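Local atomic coordinates of haloperoxidase (Corallina officinalis, PDB entry 1QHB), a protein that catalyses the vanadate-dependent halogenation of organic substrates, using bromide and hydrogen peroxide. Residues Glu158-Tyr163 / Ser439-Asp444; Leu162-Leu167 / Arg186-Arg191. One frame throughout, in Å; residues are numbered along the deposited sequence.

Contact 1. Residues Glu158-Tyr163 / Ser439-Asp444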
loop_
_atom_site.group_PDB
_atom_site.type_symbol
_atom_site.label_atom_id
_atom_site.label_comp_id
_atom_site.label_asym_id
_atom_site.label_seq_id
_atom_site.Cartn_x
_atom_site.Cartn_y
_atom_site.Cartn_z
ATOM N N GLU A 158 -21.530 32.786 40.982
ATOM C CA GLU A 158 -22.243 32.813 39.734
ATOM C C GLU A 158 -23.741 33.017 39.999
ATOM O O GLU A 158 -24.353 33.775 39.218
ATOM C CB GLU A 158 -22.056 31.467 39.001
ATOM C CG GLU A 158 -20.644 31.430 38.351
ATOM C CD GLU A 158 -20.419 30.216 37.499
ATOM O OE1 GLU A 158 -21.095 29.156 37.648
ATOM O OE2 GLU A 158 -19.535 30.281 36.620
ATOM N N MET A 159 -24.306 32.297 40.979
ATOM C CA MET A 159 -25.728 32.468 41.266
ATOM C C MET A 159 -26.031 33.859 41.828
ATOM O O MET A 159 -26.979 34.510 41.385
ATOM C CB MET A 159 -26.292 31.417 42.208
ATOM C CG MET A 159 -26.459 30.046 41.586
ATOM S SD MET A 159 -27.398 30.072 40.054
ATOM C CE MET A 159 -29.048 30.444 40.594
ATOM N N ALA A 160 -25.186 34.384 42.702
ATOM C CA ALA A 160 -25.388 35.735 43.264
ATOM C C ALA A 160 -25.447 36.742 42.130
ATOM O O ALA A 160 -26.352 37.570 42.067
ATOM C CB ALA A 160 -24.253 36.143 44.192
ATOM N N GLU A 161 -24.462 36.598 41.196
ATOM C CA GLU A 161 -24.455 37.512 40.061
ATOM C C GLU A 161 -25.691 37.400 39.210
ATOM O O GLU A 161 -26.188 38.446 38.733
ATOM C CB GLU A 161 -23.191 37.264 39.234
ATOM C CG GLU A 161 -23.163 38.036 37.910
ATOM C CD GLU A 161 -21.854 37.803 37.191
ATOM O OE1 GLU A 161 -21.631 36.615 36.866
ATOM O OE2 GLU A 161 -21.117 38.789 36.978
ATOM N N LEU A 162 -26.250 36.221 38.993
ATOM C CA LEU A 162 -27.459 36.078 38.169
ATOM C C LEU A 162 -28.693 36.609 38.860
ATOM O O LEU A 162 -29.625 37.078 38.153
ATOM C CB LEU A 162 -27.754 34.601 37.833
ATOM C CG LEU A 162 -26.729 33.853 36.996
ATOM C CD1 LEU A 162 -27.113 32.403 36.754
ATOM C CD2 LEU A 162 -26.503 34.569 35.682
ATOM N N TYR A 163 -28.799 36.428 40.182
ATOM C CA TYR A 163 -29.987 36.976 40.888
ATOM C C TYR A 163 -29.946 38.502 40.844
ATOM O O TYR A 163 -30.953 39.185 40.619
ATOM C CB TYR A 163 -29.980 36.547 42.355
ATOM C CG TYR A 163 -30.659 35.213 42.644
ATOM C CD1 TYR A 163 -32.029 35.075 42.585
ATOM C CD2 TYR A 163 -29.921 34.145 43.089
ATOM C CE1 TYR A 163 -32.672 33.885 42.864
ATOM C CE2 TYR A 163 -30.527 32.941 43.393
ATOM C CZ TYR A 163 -31.887 32.826 43.262
ATOM O OH TYR A 163 -32.457 31.610 43.552
ATOM N N SER A 439 -28.188 34.764 51.452
ATOM C CA SER A 439 -29.323 35.208 52.245
ATOM C C SER A 439 -29.812 36.612 52.001
ATOM O O SER A 439 -31.012 36.680 51.750
ATOM C CB SER A 439 -29.051 35.043 53.749
ATOM O OG SER A 439 -28.186 36.092 54.148
ATOM N N SER A 440 -29.050 37.690 52.047
ATOM C CA SER A 440 -29.651 39.005 51.813
ATOM C C SER A 440 -30.167 39.151 50.395
ATOM O O SER A 440 -31.279 39.663 50.201
ATOM C CB SER A 440 -28.652 40.109 52.117
ATOM O OG SER A 440 -27.353 39.698 51.788
ATOM N N ILE A 441 -29.430 38.621 49.391
ATOM C CA ILE A 441 -29.982 38.647 48.039
ATOM C C ILE A 441 -31.317 37.937 47.960
ATOM O O ILE A 441 -32.220 38.426 47.296
ATOM C CB ILE A 441 -28.983 38.010 47.074
ATOM C CG1 ILE A 441 -27.734 38.896 47.000
ATOM C CG2 ILE A 441 -29.584 37.851 45.688
ATOM C CD1 ILE A 441 -26.578 38.137 46.347
ATOM N N LEU A 442 -31.515 36.782 48.613
ATOM C CA LEU A 442 -32.752 36.034 48.472
ATOM C C LEU A 442 -33.972 36.710 49.076
ATOM O O LEU A 442 -35.108 36.406 48.643
ATOM C CB LEU A 442 -32.584 34.641 49.120
ATOM C CG LEU A 442 -31.580 33.695 48.460
ATOM C CD1 LEU A 442 -31.576 32.359 49.219
ATOM C CD2 LEU A 442 -31.923 33.487 46.983
ATOM N N ASP A 443 -33.747 37.575 50.051
ATOM C CA ASP A 443 -34.791 38.364 50.705
ATOM C C ASP A 443 -35.353 39.383 49.699
ATOM O O ASP A 443 -36.581 39.479 49.517
ATOM C CB ASP A 443 -34.266 39.171 51.904
ATOM C CG ASP A 443 -33.864 38.292 53.065
ATOM O OD1 ASP A 443 -34.610 37.343 53.393
ATOM O OD2 ASP A 443 -32.791 38.521 53.669
ATOM N N ASP A 444 -34.459 40.052 48.989
ATOM C CA ASP A 444 -34.913 40.969 47.942
ATOM C C ASP A 444 -35.682 40.296 46.835
ATOM O O ASP A 444 -36.668 40.846 46.306
ATOM C CB ASP A 444 -33.675 41.645 47.297
ATOM C CG ASP A 444 -33.063 42.593 48.322
ATOM O OD1 ASP A 444 -33.739 42.978 49.303
ATOM O OD2 ASP A 444 -31.901 42.957 48.170
#
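A160 and I441 mark the point where the backbones of helices 153-167 and 439-456 come nearest, their CA atoms 7.2 Å apart, with the short segment axes 10.4 Å apart and running in nearly the same direction at 27°. I441 spans the gap with both of its branches. Its CD1 meets CB of A160 at 3.7 Å, while CG2, anti to the backbone N of I441, reaches CB of Y163 at 3.6 Å; one residue thus engages two positions three apart on the facing helix. L442 works from one face of the Y163 ring. Its CD2 sits 3.7 Å above the ring plane, displaced toward the rim and nearest to CZ, in a CH-pi contact. The buried hydroxyl of Y163 is satisfied by a hydrogen bond to the carbonyl oxygen of F465, so the ring is held at its polar end as well as over its face. Helix 407-422 adds I414 against Y163 and K418 against L442. This apolar, near-parallel packing joins helices from distant parts of the chain and builds the largely helical vanadium haloperoxidase fold.

Contact 2. Residues Leu162-Leu167 / Arg186-Arg191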
loop_
_atom_site.group_PDB
_atom_site.type_symbol
_atom_site.label_atom_id
_atom_site.label_comp_id
_atom_site.label_asym_id
_atom_site.label_seq_id
_atom_site.Cartn_x
_atom_site.Cartn_y
_atom_site.Cartn_z
ATOM N N LEU A 162 -26.250 36.221 38.993
ATOM C CA LEU A 162 -27.459 36.078 38.169
ATOM C C LEU A 162 -28.693 36.609 38.860
ATOM O O LEU A 162 -29.625 37.078 38.153
ATOM C CB LEU A 162 -27.754 34.601 37.833
ATOM C CG LEU A 162 -26.729 33.853 36.996
ATOM C CD1 LEU A 162 -27.113 32.403 36.754
ATOM C CD2 LEU A 162 -26.503 34.569 35.682
ATOM N N TYR A 163 -28.799 36.428 40.182
ATOM C CA TYR A 163 -29.987 36.976 40.888
ATOM C C TYR A 163 -29.946 38.502 40.844
ATOM O O TYR A 163 -30.953 39.185 40.619
ATOM C CB TYR A 163 -29.980 36.547 42.355
ATOM C CG TYR A 163 -30.659 35.213 42.644
ATOM C CD1 TYR A 163 -32.029 35.075 42.585
ATOM C CD2 TYR A 163 -29.921 34.145 43.089
ATOM C CE1 TYR A 163 -32.672 33.885 42.864
ATOM C CE2 TYR A 163 -30.527 32.941 43.393
ATOM C CZ TYR A 163 -31.887 32.826 43.262
ATOM O OH TYR A 163 -32.457 31.610 43.552
ATOM N N LEU A 164 -28.798 39.115 40.973
ATOM C CA LEU A 164 -28.667 40.575 40.921
ATOM C C LEU A 164 -28.923 41.103 39.522
ATOM O O LEU A 164 -29.525 42.183 39.381
ATOM C CB LEU A 164 -27.312 41.045 41.441
ATOM C CG LEU A 164 -27.190 40.791 42.954
ATOM C CD1 LEU A 164 -25.737 40.734 43.340
ATOM C CD2 LEU A 164 -27.919 41.911 43.734
ATOM N N MET A 165 -28.578 40.312 38.486
ATOM C CA MET A 165 -28.867 40.752 37.136
ATOM C C MET A 165 -30.381 40.723 36.951
ATOM O O MET A 165 -30.885 41.578 36.272
ATOM C CB MET A 165 -28.281 39.854 36.073
ATOM C CG MET A 165 -26.775 40.016 35.930
ATOM S SD MET A 165 -26.205 38.653 34.888
ATOM C CE MET A 165 -24.600 39.318 34.426
ATOM N N ALA A 166 -31.033 39.705 37.508
ATOM C CA ALA A 166 -32.493 39.632 37.388
ATOM C C ALA A 166 -33.148 40.786 38.148
ATOM O O ALA A 166 -34.130 41.341 37.646
ATOM C CB ALA A 166 -32.931 38.310 37.956
ATOM N N LEU A 167 -32.647 41.192 39.322
ATOM C CA LEU A 167 -33.300 42.310 40.021
ATOM C C LEU A 167 -32.970 43.621 39.348
ATOM O O LEU A 167 -33.762 44.570 39.394
ATOM C CB LEU A 167 -32.849 42.340 41.485
ATOM C CG LEU A 167 -33.199 41.149 42.365
ATOM C CD1 LEU A 167 -32.380 41.154 43.649
ATOM C CD2 LEU A 167 -34.692 41.147 42.695
ATOM N N ARG A 186 -24.646 50.002 44.546
ATOM C CA ARG A 186 -23.717 49.877 45.680
ATOM C C ARG A 186 -23.946 48.619 46.472
ATOM O O ARG A 186 -23.044 47.969 46.981
ATOM C CB ARG A 186 -23.904 51.123 46.537
ATOM C CG ARG A 186 -23.510 52.420 45.863
ATOM C CD ARG A 186 -22.003 52.612 45.759
ATOM N NE ARG A 186 -21.591 53.895 46.325
ATOM C CZ ARG A 186 -20.383 54.207 46.781
ATOM N NH1 ARG A 186 -19.381 53.330 46.763
ATOM N NH2 ARG A 186 -20.160 55.422 47.280
ATOM N N SER A 187 -25.192 48.221 46.656
ATOM C CA SER A 187 -25.550 47.006 47.384
ATOM C C SER A 187 -25.196 45.785 46.563
ATOM O O SER A 187 -24.802 44.759 47.122
ATOM C CB SER A 187 -27.026 47.109 47.786
ATOM O OG SER A 187 -27.740 45.975 47.386
ATOM N N ALA A 188 -25.244 45.847 45.238
ATOM C CA ALA A 188 -24.883 44.757 44.354
ATOM C C ALA A 188 -23.393 44.497 44.492
ATOM O O ALA A 188 -22.976 43.364 44.649
ATOM C CB ALA A 188 -25.043 45.157 42.878
ATOM N N ILE A 189 -22.617 45.582 44.407
ATOM C CA ILE A 189 -21.167 45.417 44.464
ATOM C C ILE A 189 -20.625 44.946 45.800
ATOM O O ILE A 189 -19.606 44.269 45.946
ATOM C CB ILE A 189 -20.590 46.793 44.075
ATOM C CG1 ILE A 189 -20.785 46.992 42.555
ATOM C CG2 ILE A 189 -19.138 46.997 44.432
ATOM C CD1 ILE A 189 -20.573 48.458 42.166
ATOM N N GLU A 190 -21.207 45.399 46.893
ATOM C CA GLU A 190 -20.758 45.045 48.247
ATOM C C GLU A 190 -21.144 43.608 48.550
ATOM O O GLU A 190 -20.447 42.873 49.234
ATOM C CB GLU A 190 -21.392 46.107 49.114
ATOM C CG GLU A 190 -20.952 46.305 50.548
ATOM C CD GLU A 190 -21.626 47.577 51.076
ATOM O OE1 GLU A 190 -21.660 48.562 50.298
ATOM O OE2 GLU A 190 -22.125 47.586 52.215
ATOM N N ARG A 191 -22.268 43.124 48.059
ATOM C CA ARG A 191 -22.715 41.752 48.289
ATOM C C ARG A 191 -21.838 40.807 47.478
ATOM O O ARG A 191 -21.261 39.880 48.059
ATOM C CB ARG A 191 -24.229 41.724 48.022
ATOM C CG ARG A 191 -24.891 42.576 49.133
ATOM C CD ARG A 191 -26.395 42.370 49.250
ATOM N NE ARG A 191 -27.061 42.979 48.104
ATOM C CZ ARG A 191 -28.353 43.000 47.821
ATOM N NH1 ARG A 191 -29.199 42.411 48.644
ATOM N NH2 ARG A 191 -28.792 43.599 46.712
#
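L164 faces A188 and R191 across a helix-loop-helix unit, in which helix 182-192 follows helix 153-167 along the chain and turns back at a slant to it. The first segment shows how a helix distributes its side chains among several neighbours. L162 touches P407 and N546, and Y163 touches L467. L164 is the residue that serves helix 182-192. Its CG lies anti to the carbonyl carbon (chi1 -68°), and the two methyls divide the work. CD1 rests 4.0 Å from the carbonyl oxygen of A188; CD2 stands 4.4 Å from CB of A188 and also approaches NH2 of R191 at 3.5 Å, obliquely to the guanidinium group. Farther along, M165 touches helix 530-548, A166 touches P468 and L167 touches S448.

The arginine owes its place beside L164 to a bend at chi3 (-72°), which folds the chain back over its own helix. NH1 forms a salt bridge with D444 of helix 439-456, so that one guanidinium group meets L164 and a third helix at once. A leucine in place of R191 would probably leave the D444 carboxylate without this charged mate and take away the guanidinium nitrogen against which CD2 of L164 rests. The grip on S187 is double: its carbonyl oxygen accepts the helical bond from R191 N at 3.2 Å, and R191 NE donates to the same oxygen at 3.0 Å from the opposite face of the carbonyl plane, standing 66° out of it.

Overall arrangement
Helix 153-167 comes first along the chain and supplies one side of both contacts, which share L162 and Y163. Contact 2 closes the shorter loop, bringing the chain back after 18 residues so that helix 182-192 lies against its predecessor. Contact 1 closes a far longer one of 275 residues, and the loop of contact 2 nests wholly inside it. Their centres lie about 7 Å apart. The bridge between D444 and R191 joins the two second segments, and CB of D444 also packs on CD1 of L167 at 3.9 Å. Three helices, two successive and one distant in sequence, are thereby tied together pairwise, away from the calcium and vanadate sites.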